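Local coordinates for protein choline kinase (PDB 3MES) that probably phosphorylates choline, and perhaps ethanolamine, using a nucleoside triphosphate and magnesium, at residues B[57-62]-B[68-73]. Numbering follows the deposited sequence.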
# COMPACT_ATOMS: atom_id res chain seq x y z
N ILE B 57 -9.28 26.87 -22.50
CA ILE B 57 -8.37 26.99 -21.37
C ILE B 57 -7.51 25.74 -21.21
O ILE B 57 -6.34 25.83 -20.82
CB ILE B 57 -9.14 27.26 -20.06
CG1 ILE B 57 -9.70 28.68 -20.07
CG2 ILE B 57 -8.24 27.04 -18.85
CD1 ILE B 57 -10.60 29.01 -18.89
N CYS B 58 -8.08 24.58 -21.51
CA CYS B 58 -7.37 23.31 -21.37
C CYS B 58 -6.31 23.10 -22.45
O CYS B 58 -5.17 22.74 -22.14
CB CYS B 58 -8.36 22.13 -21.37
SG CYS B 58 -9.34 21.97 -19.85
N ARG B 59 -6.67 23.33 -23.71
CA ARG B 59 -5.73 23.09 -24.80
C ARG B 59 -4.54 24.04 -24.70
O ARG B 59 -3.45 23.75 -25.19
CB ARG B 59 -6.40 23.25 -26.17
CG ARG B 59 -7.91 23.12 -26.15
CD ARG B 59 -8.43 22.26 -27.29
NE ARG B 59 -7.57 22.26 -28.47
CZ ARG B 59 -7.63 23.17 -29.45
NH1 ARG B 59 -8.49 24.17 -29.38
NH2 ARG B 59 -6.81 23.07 -30.48
N LYS B 60 -4.76 25.18 -24.06
CA LYS B 60 -3.74 26.23 -23.98
C LYS B 60 -2.74 25.98 -22.86
O LYS B 60 -1.59 26.41 -22.94
CB LYS B 60 -4.41 27.59 -23.80
CG LYS B 60 -3.43 28.74 -23.60
CD LYS B 60 -4.16 30.07 -23.48
CE LYS B 60 -3.17 31.23 -23.42
NZ LYS B 60 -3.88 32.54 -23.47
N ASN B 61 -3.18 25.28 -21.82
CA ASN B 61 -2.38 25.15 -20.61
C ASN B 61 -1.94 23.72 -20.30
O ASN B 61 -0.97 23.51 -19.56
CB ASN B 61 -3.14 25.74 -19.41
CG ASN B 61 -3.39 27.23 -19.56
OD1 ASN B 61 -2.49 28.04 -19.35
ND2 ASN B 61 -4.61 27.59 -19.93
N ILE B 62 -2.64 22.74 -20.86
CA ILE B 62 -2.30 21.34 -20.62
C ILE B 62 -1.33 20.82 -21.68
O ILE B 62 -1.70 20.67 -22.84
CB ILE B 62 -3.55 20.44 -20.63
CG1 ILE B 62 -4.62 21.00 -19.69
CG2 ILE B 62 -3.18 19.01 -20.25
CD1 ILE B 62 -5.90 20.20 -19.68
N ILE B 68 -4.79 19.25 -30.14
CA ILE B 68 -5.91 18.32 -30.14
C ILE B 68 -7.21 19.01 -30.54
O ILE B 68 -7.58 20.05 -29.98
CB ILE B 68 -6.09 17.65 -28.77
CG1 ILE B 68 -4.85 16.85 -28.40
CG2 ILE B 68 -7.33 16.76 -28.77
CD1 ILE B 68 -4.92 16.18 -27.03
N ASN B 69 -7.91 18.44 -31.52
CA ASN B 69 -9.19 18.98 -31.97
C ASN B 69 -10.27 18.85 -30.91
O ASN B 69 -10.40 17.81 -30.25
CB ASN B 69 -9.64 18.30 -33.26
CG ASN B 69 -10.89 18.94 -33.85
OD1 ASN B 69 -11.97 18.36 -33.81
ND2 ASN B 69 -10.74 20.14 -34.40
N GLU B 70 -11.06 19.91 -30.74
CA GLU B 70 -12.07 19.95 -29.69
C GLU B 70 -13.05 18.78 -29.78
O GLU B 70 -13.64 18.37 -28.78
CB GLU B 70 -12.83 21.28 -29.73
CG GLU B 70 -11.97 22.48 -30.08
CD GLU B 70 -11.63 22.55 -31.56
OE1 GLU B 70 -12.01 23.55 -32.21
OE2 GLU B 70 -11.00 21.60 -32.07
N SER B 71 -13.20 18.23 -30.98
CA SER B 71 -14.15 17.13 -31.19
C SER B 71 -13.74 15.88 -30.42
O SER B 71 -14.55 14.97 -30.24
CB SER B 71 -14.29 16.82 -32.68
OG SER B 71 -13.22 16.01 -33.14
N TYR B 72 -12.49 15.82 -29.99
CA TYR B 72 -11.98 14.67 -29.25
C TYR B 72 -11.92 14.95 -27.75
O TYR B 72 -11.38 14.15 -26.98
CB TYR B 72 -10.60 14.26 -29.77
CG TYR B 72 -10.58 13.93 -31.24
CD1 TYR B 72 -11.13 12.75 -31.71
CD2 TYR B 72 -10.01 14.81 -32.16
CE1 TYR B 72 -11.12 12.45 -33.06
CE2 TYR B 72 -9.99 14.51 -33.51
CZ TYR B 72 -10.55 13.33 -33.96
OH TYR B 72 -10.54 13.02 -35.30
N ILE B 73 -12.46 16.09 -27.35
CA ILE B 73 -12.48 16.47 -25.94
C ILE B 73 -13.91 16.50 -25.41
O ILE B 73 -14.80 17.08 -26.03
CB ILE B 73 -11.85 17.86 -25.74
CG1 ILE B 73 -10.46 17.91 -26.37
CG2 ILE B 73 -11.79 18.19 -24.25
CD1 ILE B 73 -9.81 19.27 -26.32
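Arg-59, near the end of helix 51-61, reaches across to the turn that leads into strand 73-78 and carries nearly all of the contact. Its first three torsions (chi1 -20°, chi2 -136°) all depart from staggered values, giving a bent, perhaps loosely defined chain that carries the guanidinium to the carbonyl oxygen of Ile-68. Arg-59 NE lies 2.7 Å from Ile-68 O and Arg-59 NH2 3.2 Å from the same oxygen, which approaches the guanidinium obliquely. Over one face of the group lies the carboxylate of Glu-70, the two planes stacked within 19° of each other. Arg-59 NH1 stands 3.9 Å from Glu-70 CG and 4.5 Å from Glu-70 OE2, too far for a salt bridge, and no N-H points at that oxygen. Nearer the backbone, Arg-59 CD packs against Ile-73 CD1 at 3.4 Å; Ile-73 also touches Ile-55 of the helix and Val-89 and Ile-91 of strand 85-91. Within the turn, Asn-69 OD1 accepts from Ser-71 N (3.1 Å) in an Asx turn and from Ser-71 OG (2.7 Å), bracing the 3-10 segment that bears Glu-70. The contact thus joins helix 51-61 to the edge of the five-stranded antiparallel sheet, with nonpolar packing beside a cationic group whose charge is probably eased by the carbonyl dipole and the stacked carboxylate.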